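Serine--tRNA ligase (Pyrococcus horikoshii, PDB 2DQ0) catalyses the ATP-dependent attachment of serine to tRNA(Ser), and probably also to tRNA(Sec), as a homodimeric class II aminoacyl-tRNA synthetase. Local coordinates at residues 197-202 with 332-337; 326-331 with 338-343; 360-365 with 413-418. One frame throughout, in Å; residues are numbered along the deposited sequence.

Interaction 1 of 3, residues 197-202 with 332-337; sequences LALIRF and QELEIP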
loop_
_atom_site.group_PDB
_atom_site.type_symbol
_atom_site.label_atom_id
_atom_site.label_comp_id
_atom_site.label_asym_id
_atom_site.label_seq_id
_atom_site.Cartn_x
_atom_site.Cartn_y
_atom_site.Cartn_z
ATOM N N LEU A 197 14.052 0.557 7.622
ATOM C CA LEU A 197 13.490 1.612 8.463
ATOM C C LEU A 197 14.511 2.683 8.805
ATOM O O LEU A 197 14.178 3.870 8.821
ATOM C CB LEU A 197 12.931 1.074 9.773
ATOM C CG LEU A 197 11.763 0.092 9.710
ATOM C CD1 LEU A 197 11.179 0.022 11.117
ATOM C CD2 LEU A 197 10.688 0.525 8.673
ATOM N N ALA A 198 15.740 2.259 9.080
ATOM C CA ALA A 198 16.808 3.188 9.427
ATOM C C ALA A 198 17.037 4.190 8.309
ATOM O O ALA A 198 17.174 5.391 8.571
ATOM C CB ALA A 198 18.099 2.425 9.727
ATOM N N LEU A 199 17.061 3.698 7.070
ATOM C CA LEU A 199 17.267 4.563 5.910
ATOM C C LEU A 199 16.167 5.631 5.777
ATOM O O LEU A 199 16.450 6.763 5.412
ATOM C CB LEU A 199 17.375 3.706 4.637
ATOM C CG LEU A 199 18.752 3.059 4.406
ATOM C CD1 LEU A 199 18.723 1.991 3.292
ATOM C CD2 LEU A 199 19.715 4.158 4.036
ATOM N N ILE A 200 14.925 5.263 6.091
ATOM C CA ILE A 200 13.794 6.174 6.064
ATOM C C ILE A 200 14.026 7.298 7.109
ATOM O O ILE A 200 13.985 8.477 6.770
ATOM C CB ILE A 200 12.476 5.407 6.388
ATOM C CG1 ILE A 200 12.063 4.555 5.191
ATOM C CG2 ILE A 200 11.325 6.383 6.744
ATOM C CD1 ILE A 200 10.874 3.622 5.503
ATOM N N ARG A 201 14.264 6.928 8.366
ATOM C CA ARG A 201 14.510 7.900 9.427
ATOM C C ARG A 201 15.675 8.839 9.126
ATOM O O ARG A 201 15.568 10.047 9.322
ATOM C CB ARG A 201 14.770 7.206 10.769
ATOM C CG ARG A 201 13.516 6.907 11.585
ATOM C CD ARG A 201 12.548 8.104 11.653
ATOM N NE ARG A 201 13.051 9.302 12.339
ATOM C CZ ARG A 201 13.003 9.497 13.659
ATOM N NH1 ARG A 201 13.477 10.623 14.174
ATOM N NH2 ARG A 201 12.489 8.566 14.465
ATOM N N PHE A 202 16.786 8.284 8.659
ATOM C CA PHE A 202 17.947 9.091 8.304
ATOM C C PHE A 202 17.541 10.145 7.259
ATOM O O PHE A 202 17.688 11.344 7.487
ATOM C CB PHE A 202 19.045 8.176 7.770
ATOM C CG PHE A 202 20.166 8.887 7.095
ATOM C CD1 PHE A 202 20.967 9.778 7.794
ATOM C CD2 PHE A 202 20.436 8.652 5.749
ATOM C CE1 PHE A 202 22.026 10.425 7.156
ATOM C CE2 PHE A 202 21.496 9.294 5.098
ATOM C CZ PHE A 202 22.291 10.178 5.799
ATOM N N GLN A 332 26.574 10.463 0.118
ATOM C CA GLN A 332 27.954 10.674 0.538
ATOM C C GLN A 332 28.082 10.212 2.000
ATOM O O GLN A 332 29.037 9.503 2.345
ATOM C CB GLN A 332 28.361 12.133 0.386
ATOM C CG GLN A 332 28.433 12.565 -1.057
ATOM C CD GLN A 332 28.718 14.038 -1.213
ATOM O OE1 GLN A 332 28.675 14.575 -2.319
ATOM N NE2 GLN A 332 29.012 14.699 -0.111
ATOM N N GLU A 333 27.121 10.565 2.856
ATOM C CA GLU A 333 27.195 10.113 4.252
ATOM C C GLU A 333 27.108 8.576 4.317
ATOM O O GLU A 333 27.728 7.929 5.171
ATOM C CB GLU A 333 26.085 10.756 5.094
ATOM C CG GLU A 333 26.166 12.296 5.126
ATOM C CD GLU A 333 25.560 12.925 6.383
ATOM O OE1 GLU A 333 24.442 13.490 6.309
ATOM O OE2 GLU A 333 26.214 12.851 7.447
ATOM N N LEU A 334 26.333 8.003 3.400
ATOM C CA LEU A 334 26.155 6.564 3.303
ATOM C C LEU A 334 27.413 5.940 2.678
ATOM O O LEU A 334 27.502 4.717 2.517
ATOM C CB LEU A 334 24.926 6.271 2.439
ATOM C CG LEU A 334 23.660 5.756 3.120
ATOM C CD1 LEU A 334 23.720 6.013 4.579
ATOM C CD2 LEU A 334 22.444 6.393 2.503
ATOM N N GLU A 335 28.372 6.801 2.330
ATOM C CA GLU A 335 29.643 6.389 1.735
ATOM C C GLU A 335 29.418 5.560 0.466
ATOM O O GLU A 335 29.991 4.472 0.300
ATOM C CB GLU A 335 30.464 5.573 2.744
ATOM C CG GLU A 335 30.723 6.250 4.090
ATOM C CD GLU A 335 31.398 5.320 5.101
ATOM O OE1 GLU A 335 31.164 5.468 6.329
ATOM O OE2 GLU A 335 32.172 4.435 4.667
ATOM N N ILE A 336 28.583 6.078 -0.430
ATOM C CA ILE A 336 28.300 5.374 -1.675
ATOM C C ILE A 336 28.808 6.158 -2.877
ATOM O O ILE A 336 28.266 7.213 -3.224
ATOM C CB ILE A 336 26.780 5.105 -1.860
ATOM C CG1 ILE A 336 26.240 4.287 -0.677
ATOM C CG2 ILE A 336 26.552 4.315 -3.156
ATOM C CD1 ILE A 336 26.822 2.860 -0.564
ATOM N N PRO A 337 29.856 5.649 -3.535
ATOM C CA PRO A 337 30.378 6.372 -4.697
ATOM C C PRO A 337 29.309 6.419 -5.800
ATOM O O PRO A 337 28.525 5.494 -5.965
ATOM C CB PRO A 337 31.648 5.588 -5.056
ATOM C CG PRO A 337 31.300 4.174 -4.642
ATOM C CD PRO A 337 30.533 4.352 -3.339
#

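Interaction 2 of 3, residues 326-331 with 338-343; sequences NAEELF and YRVVNI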
loop_
_atom_site.group_PDB
_atom_site.type_symbol
_atom_site.label_atom_id
_atom_site.label_comp_id
_atom_site.label_asym_id
_atom_site.label_seq_id
_atom_site.Cartn_x
_atom_site.Cartn_y
_atom_site.Cartn_z
ATOM N N ASN A 326 20.731 17.702 -2.152
ATOM C CA ASN A 326 20.222 17.148 -0.903
ATOM C C ASN A 326 20.334 15.640 -0.973
ATOM O O ASN A 326 20.715 15.016 0.011
ATOM C CB ASN A 326 18.767 17.564 -0.663
ATOM C CG ASN A 326 18.637 19.000 -0.187
ATOM O OD1 ASN A 326 17.539 19.531 -0.100
ATOM N ND2 ASN A 326 19.760 19.630 0.120
ATOM N N ALA A 327 20.015 15.052 -2.133
ATOM C CA ALA A 327 20.128 13.594 -2.293
ATOM C C ALA A 327 21.598 13.193 -2.329
ATOM O O ALA A 327 21.974 12.187 -1.740
ATOM C CB ALA A 327 19.446 13.132 -3.548
ATOM N N GLU A 328 22.431 13.980 -3.009
ATOM C CA GLU A 328 23.871 13.686 -3.073
ATOM C C GLU A 328 24.492 13.595 -1.686
ATOM O O GLU A 328 25.343 12.740 -1.446
ATOM C CB GLU A 328 24.631 14.758 -3.871
ATOM C CG GLU A 328 24.368 14.736 -5.348
ATOM C CD GLU A 328 25.204 15.728 -6.113
ATOM O OE1 GLU A 328 26.447 15.592 -6.103
ATOM O OE2 GLU A 328 24.614 16.639 -6.735
ATOM N N GLU A 329 24.069 14.477 -0.776
ATOM C CA GLU A 329 24.616 14.481 0.576
ATOM C C GLU A 329 24.337 13.193 1.297
ATOM O O GLU A 329 25.210 12.666 1.996
ATOM C CB GLU A 329 24.053 15.634 1.395
ATOM C CG GLU A 329 24.746 16.965 1.178
ATOM C CD GLU A 329 24.092 18.082 1.981
ATOM O OE1 GLU A 329 23.830 17.858 3.182
ATOM O OE2 GLU A 329 23.843 19.178 1.423
ATOM N N LEU A 330 23.119 12.681 1.136
ATOM C CA LEU A 330 22.751 11.446 1.808
ATOM C C LEU A 330 23.643 10.299 1.391
ATOM O O LEU A 330 24.168 9.570 2.240
ATOM C CB LEU A 330 21.293 11.088 1.532
ATOM C CG LEU A 330 20.307 12.091 2.112
ATOM C CD1 LEU A 330 18.906 11.724 1.665
ATOM C CD2 LEU A 330 20.435 12.112 3.633
ATOM N N PHE A 331 23.829 10.135 0.086
ATOM C CA PHE A 331 24.664 9.045 -0.378
ATOM C C PHE A 331 26.128 9.220 -0.031
ATOM O O PHE A 331 26.851 8.236 0.127
ATOM C CB PHE A 331 24.429 8.805 -1.863
ATOM C CG PHE A 331 23.113 8.127 -2.134
ATOM C CD1 PHE A 331 23.044 6.723 -2.228
ATOM C CD2 PHE A 331 21.920 8.883 -2.192
ATOM C CE1 PHE A 331 21.810 6.075 -2.372
ATOM C CE2 PHE A 331 20.683 8.257 -2.333
ATOM C CZ PHE A 331 20.616 6.838 -2.426
ATOM N N TYR A 338 29.276 7.517 -6.542
ATOM C CA TYR A 338 28.258 7.701 -7.564
ATOM C C TYR A 338 28.700 8.736 -8.583
ATOM O O TYR A 338 29.775 9.334 -8.482
ATOM C CB TYR A 338 26.963 8.190 -6.896
ATOM C CG TYR A 338 27.061 9.591 -6.286
ATOM C CD1 TYR A 338 26.922 10.729 -7.078
ATOM C CD2 TYR A 338 27.337 9.774 -4.923
ATOM C CE1 TYR A 338 27.058 12.018 -6.543
ATOM C CE2 TYR A 338 27.478 11.067 -4.370
ATOM C CZ TYR A 338 27.340 12.183 -5.191
ATOM O OH TYR A 338 27.522 13.456 -4.678
ATOM N N ARG A 339 27.839 8.945 -9.561
ATOM C CA ARG A 339 28.070 9.928 -10.592
ATOM C C ARG A 339 26.660 10.490 -10.848
ATOM O O ARG A 339 25.686 9.741 -10.817
ATOM C CB ARG A 339 28.645 9.252 -11.852
ATOM C CG ARG A 339 27.655 8.378 -12.604
ATOM C CD ARG A 339 28.231 7.733 -13.844
ATOM N NE ARG A 339 27.129 7.252 -14.669
ATOM C CZ ARG A 339 27.202 7.008 -15.972
ATOM N NH1 ARG A 339 26.128 6.586 -16.628
ATOM N NH2 ARG A 339 28.345 7.186 -16.619
ATOM N N VAL A 340 26.514 11.796 -11.032
ATOM C CA VAL A 340 25.171 12.285 -11.298
ATOM C C VAL A 340 25.120 12.611 -12.768
ATOM O O VAL A 340 26.084 13.096 -13.353
ATOM C CB VAL A 340 24.751 13.503 -10.406
ATOM C CG1 VAL A 340 25.821 13.808 -9.389
ATOM C CG2 VAL A 340 24.374 14.688 -11.262
ATOM N N VAL A 341 23.973 12.333 -13.360
ATOM C CA VAL A 341 23.807 12.501 -14.780
ATOM C C VAL A 341 22.720 13.482 -15.193
ATOM O O VAL A 341 21.726 13.647 -14.499
ATOM C CB VAL A 341 23.525 11.100 -15.391
ATOM C CG1 VAL A 341 22.959 11.219 -16.775
ATOM C CG2 VAL A 341 24.805 10.280 -15.409
ATOM N N ASN A 342 22.931 14.160 -16.316
ATOM C CA ASN A 342 21.920 15.050 -16.838
ATOM C C ASN A 342 21.247 14.196 -17.900
ATOM O O ASN A 342 21.862 13.778 -18.881
ATOM C CB ASN A 342 22.534 16.289 -17.474
ATOM C CG ASN A 342 21.477 17.286 -17.958
ATOM O OD1 ASN A 342 20.260 17.034 -17.871
ATOM N ND2 ASN A 342 21.940 18.422 -18.479
ATOM N N ILE A 343 19.977 13.916 -17.688
ATOM C CA ILE A 343 19.248 13.083 -18.602
ATOM C C ILE A 343 18.915 13.813 -19.870
ATOM O O ILE A 343 18.490 14.966 -19.832
ATOM C CB ILE A 343 18.008 12.550 -17.899
ATOM C CG1 ILE A 343 18.491 11.618 -16.782
ATOM C CG2 ILE A 343 17.051 11.865 -18.903
ATOM C CD1 ILE A 343 17.398 11.159 -15.886
#

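Interaction 3 of 3, residues 360-365 with 413-418; sequences AWMPGQ and AIVAIL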
loop_
_atom_site.group_PDB
_atom_site.type_symbol
_atom_site.label_atom_id
_atom_site.label_comp_id
_atom_site.label_asym_id
_atom_site.label_seq_id
_atom_site.Cartn_x
_atom_site.Cartn_y
_atom_site.Cartn_z
ATOM N N ALA A 360 24.483 5.153 -8.641
ATOM C CA ALA A 360 25.516 4.633 -7.739
ATOM C C ALA A 360 26.304 3.561 -8.399
ATOM O O ALA A 360 25.786 2.807 -9.213
ATOM C CB ALA A 360 24.912 4.062 -6.475
ATOM N N TRP A 361 27.573 3.504 -8.035
ATOM C CA TRP A 361 28.462 2.490 -8.539
ATOM C C TRP A 361 28.047 1.210 -7.801
ATOM O O TRP A 361 27.895 1.209 -6.583
ATOM C CB TRP A 361 29.922 2.846 -8.211
ATOM C CG TRP A 361 30.824 1.735 -8.619
ATOM C CD1 TRP A 361 31.551 0.917 -7.799
ATOM C CD2 TRP A 361 30.983 1.223 -9.945
ATOM N NE1 TRP A 361 32.152 -0.081 -8.534
ATOM C CE2 TRP A 361 31.820 0.082 -9.856
ATOM C CE3 TRP A 361 30.498 1.616 -11.199
ATOM C CZ2 TRP A 361 32.185 -0.676 -10.985
ATOM C CZ3 TRP A 361 30.858 0.869 -12.320
ATOM C CH2 TRP A 361 31.696 -0.267 -12.203
ATOM N N MET A 362 27.849 0.125 -8.533
ATOM C CA MET A 362 27.449 -1.122 -7.907
ATOM C C MET A 362 28.558 -2.141 -8.121
ATOM O O MET A 362 28.605 -2.854 -9.128
ATOM C CB MET A 362 26.122 -1.609 -8.514
ATOM C CG MET A 362 24.957 -0.616 -8.360
ATOM S SD MET A 362 24.392 -0.378 -6.616
ATOM C CE MET A 362 22.827 0.464 -6.892
ATOM N N PRO A 363 29.484 -2.220 -7.162
ATOM C CA PRO A 363 30.605 -3.158 -7.259
ATOM C C PRO A 363 30.282 -4.529 -7.866
ATOM O O PRO A 363 30.990 -4.992 -8.752
ATOM C CB PRO A 363 31.098 -3.241 -5.819
ATOM C CG PRO A 363 30.835 -1.833 -5.310
ATOM C CD PRO A 363 29.467 -1.532 -5.857
ATOM N N GLY A 364 29.220 -5.171 -7.388
ATOM C CA GLY A 364 28.842 -6.481 -7.894
ATOM C C GLY A 364 28.390 -6.497 -9.343
ATOM O O GLY A 364 28.789 -7.354 -10.118
ATOM N N GLN A 365 27.543 -5.555 -9.716
ATOM C CA GLN A 365 27.057 -5.472 -11.081
ATOM C C GLN A 365 28.137 -4.962 -12.029
ATOM O O GLN A 365 28.073 -5.188 -13.239
ATOM C CB GLN A 365 25.883 -4.509 -11.160
ATOM C CG GLN A 365 24.548 -5.066 -10.704
ATOM C CD GLN A 365 23.442 -4.056 -10.910
ATOM O OE1 GLN A 365 23.388 -3.385 -11.941
ATOM N NE2 GLN A 365 22.562 -3.934 -9.936
ATOM N N ALA A 413 18.829 1.687 -2.185
ATOM C CA ALA A 413 19.847 2.177 -1.269
ATOM C C ALA A 413 20.434 0.919 -0.598
ATOM O O ALA A 413 21.650 0.788 -0.371
ATOM C CB ALA A 413 19.217 3.085 -0.238
ATOM N N ILE A 414 19.552 -0.024 -0.310
ATOM C CA ILE A 414 19.965 -1.250 0.325
ATOM C C ILE A 414 20.885 -2.019 -0.617
ATOM O O ILE A 414 21.881 -2.576 -0.167
ATOM C CB ILE A 414 18.722 -2.106 0.740
ATOM C CG1 ILE A 414 18.077 -1.497 1.988
ATOM C CG2 ILE A 414 19.112 -3.566 1.009
ATOM C CD1 ILE A 414 16.842 -2.249 2.448
ATOM N N VAL A 415 20.576 -2.048 -1.917
ATOM C CA VAL A 415 21.456 -2.770 -2.833
ATOM C C VAL A 415 22.797 -2.039 -2.852
ATOM O O VAL A 415 23.852 -2.668 -2.689
ATOM C CB VAL A 415 20.901 -2.901 -4.315
ATOM C CG1 VAL A 415 19.547 -3.547 -4.319
ATOM C CG2 VAL A 415 20.822 -1.576 -4.974
ATOM N N ALA A 416 22.763 -0.716 -3.001
ATOM C CA ALA A 416 24.012 0.027 -3.037
ATOM C C ALA A 416 24.859 -0.230 -1.789
ATOM O O ALA A 416 26.080 -0.401 -1.893
ATOM C CB ALA A 416 23.757 1.519 -3.215
ATOM N N ILE A 417 24.220 -0.292 -0.619
ATOM C CA ILE A 417 24.966 -0.517 0.613
ATOM C C ILE A 417 25.533 -1.920 0.680
ATOM O O ILE A 417 26.677 -2.101 1.090
ATOM C CB ILE A 417 24.099 -0.220 1.867
ATOM C CG1 ILE A 417 23.849 1.290 1.949
ATOM C CG2 ILE A 417 24.775 -0.744 3.147
ATOM C CD1 ILE A 417 22.981 1.713 3.098
ATOM N N LEU A 418 24.757 -2.912 0.258
ATOM C CA LEU A 418 25.237 -4.296 0.297
ATOM C C LEU A 418 26.398 -4.498 -0.678
ATOM O O LEU A 418 27.412 -5.111 -0.343
ATOM C CB LEU A 418 24.115 -5.289 -0.049
ATOM C CG LEU A 418 22.936 -5.449 0.919
ATOM C CD1 LEU A 418 21.922 -6.462 0.396
ATOM C CD2 LEU A 418 23.483 -5.905 2.255
#

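Interaction 1 of 3, residues 197-202 with 332-337
L199 and F202, on the helix of class II motif 1, meet E333 and L334 at the C-terminal end of helix 316-333. The contact is small and apolar at its centre. The segment 197-202 lies within helix 190-209, which in this enzyme class runs along the dimer interface. One face of it meets the second subunit: I200 and R201 pack on L197 of that subunit. L199 and F202 reach inward instead, to the catalytic core.

The F202 ring carries much of the contact, with L334 close behind. CG stands anti to the backbone N (chi1 167°), which directs the ring at the end of helix 316-333. At its far end, F202 CZ lies 3.9 Å from E333 CB. F202 CE2 is 4.0 Å from L334 CD1. E333 and L334 both approach the ring at a slant. The side chains of F202 and L334 run past each other in opposite directions. The planes of the F202 ring and the E333 carboxylate are 65° apart. That carboxylate is held by a salt bridge from E333 OE2 to R206 NH2, one turn beyond F202 on helix 190-209. The other methyl of L334 points to L199, and the two CD2 atoms, of L199 and L334, are 3.8 Å apart. I408 touches L199, F202 and L334, so strand 408-409 fills the same core.

The helix end is shaped by a Schellman motif. E335 takes a left-handed backbone conformation with phi 56°. Two backbone bonds close the motif. I336 N binds F331 O at 2.8 Å, and E335 N binds Q332 O, also at 2.8 Å.

Interaction 2 of 3, residues 326-331 with 338-343
E328 and Y338 join a helix to a strand of the class II antiparallel sheet. Helix 326-331 and strand 338-342 run antiparallel, with axes 10.6 Å apart. In the first shell, Y338 OH lies 2.8 Å from E328 OE1. That oxygen sits at the edge of the ring, near its plane. The carboxylate itself is turned nearly square to the ring, with planes 83° apart. V340 CG1 packs 3.8 Å from E328 OE1 and lies at the edge of the Y338 ring. On the CD2 side of the ring, F331 CB is 4.3 Å from Y338 CD2.

The second shell fixes these groups. Q332 OE1 is a second acceptor within reach of the Y338 hydroxyl. E328 OE2 forms a salt bridge with R127 NH2 on strand 124-129, which probably keeps this buried acid ionised. The W129 ring, on the same strand, meets that of Y338 with planes close to parallel. F331 leads its ring the other way, onto V371 and V372 of strand 367-376. An alanine in place of E328 would probably leave R127 without its buried countercharge and the Y338 hydroxyl without one of its two acceptors. With CG between the backbone N and the carbonyl carbon (chi1 67°), the Y338 ring is carried on toward the helix, and Y338 OH lies near both E328 OE1 and Q332 OE1.

Interaction 3 of 3, residues 360-365 with 413-418
M362 lays its thioether across helix 413-418, meeting V415 and A416. The strand 360-362 and this helix cross at 53°, and their axes come within 8.4 Å. The backbones are nearest at M362 and A416, whose CA atoms are 6.1 Å apart. The small A416 makes room for this approach.

The methionine side chain is folded rather than straight. Its first bond leaves the strand with CG beside the backbone N (chi1 -59°). A bend at chi2, -68°, then swings the sulfur toward the helix. M362 SD comes to rest against the backbone of the helix, 3.6 Å from A416 CA. The terminal methyl touches two side chains. M362 CE is 3.9 Å from A416 CB and also touches V415 CG2, at 3.4 Å. The M362 and V415 side chains meet at a slant. V415 points toward the strand, and its CG2 branch makes the contact. A360 CB also reaches A416 CB, at 4.3 Å, so the alanine methyl is touched from two strand positions, A360 and M362.

W361, the residue between them in sequence, has its CB directed away from the helix; its ring meets F368 and F142 edge-to-face. Its backbone still serves the helix: N420 ND2 binds both W361 O and A416 O. After the strand, E419 OE1 accepts a bond from Q365 N.

The V415 side chain is about 8 Å from the bound seryl-adenylate analogue, so this packing lies close to the active site. Strand 398-406 followed by helix 410-420 is the strand-helix motif 3 of class II synthetases; strand 354-362 packs against that helix from the same sheet.

Overall arrangement
The three contacts cluster on one side of the chain's centre, with their own centres 12 to 14 Å apart. Interactions 1 and 2 share helix 316-333, and their segments alternate along the chain. Interaction 3 follows both. Strands 338-342 and 354-362, used by interactions 2 and 3, are antiparallel neighbours in the central sheet. Short links join the set: the P337 and W361 backbones are hydrogen-bonded, the F202 ring packs on L330, and L199 touches A413. Helices 190-209, 316-333 and 410-420 are thus tied to each other and to the sheet. They connect the motif 1 dimer helix to the core that holds the seryl-adenylate analogue.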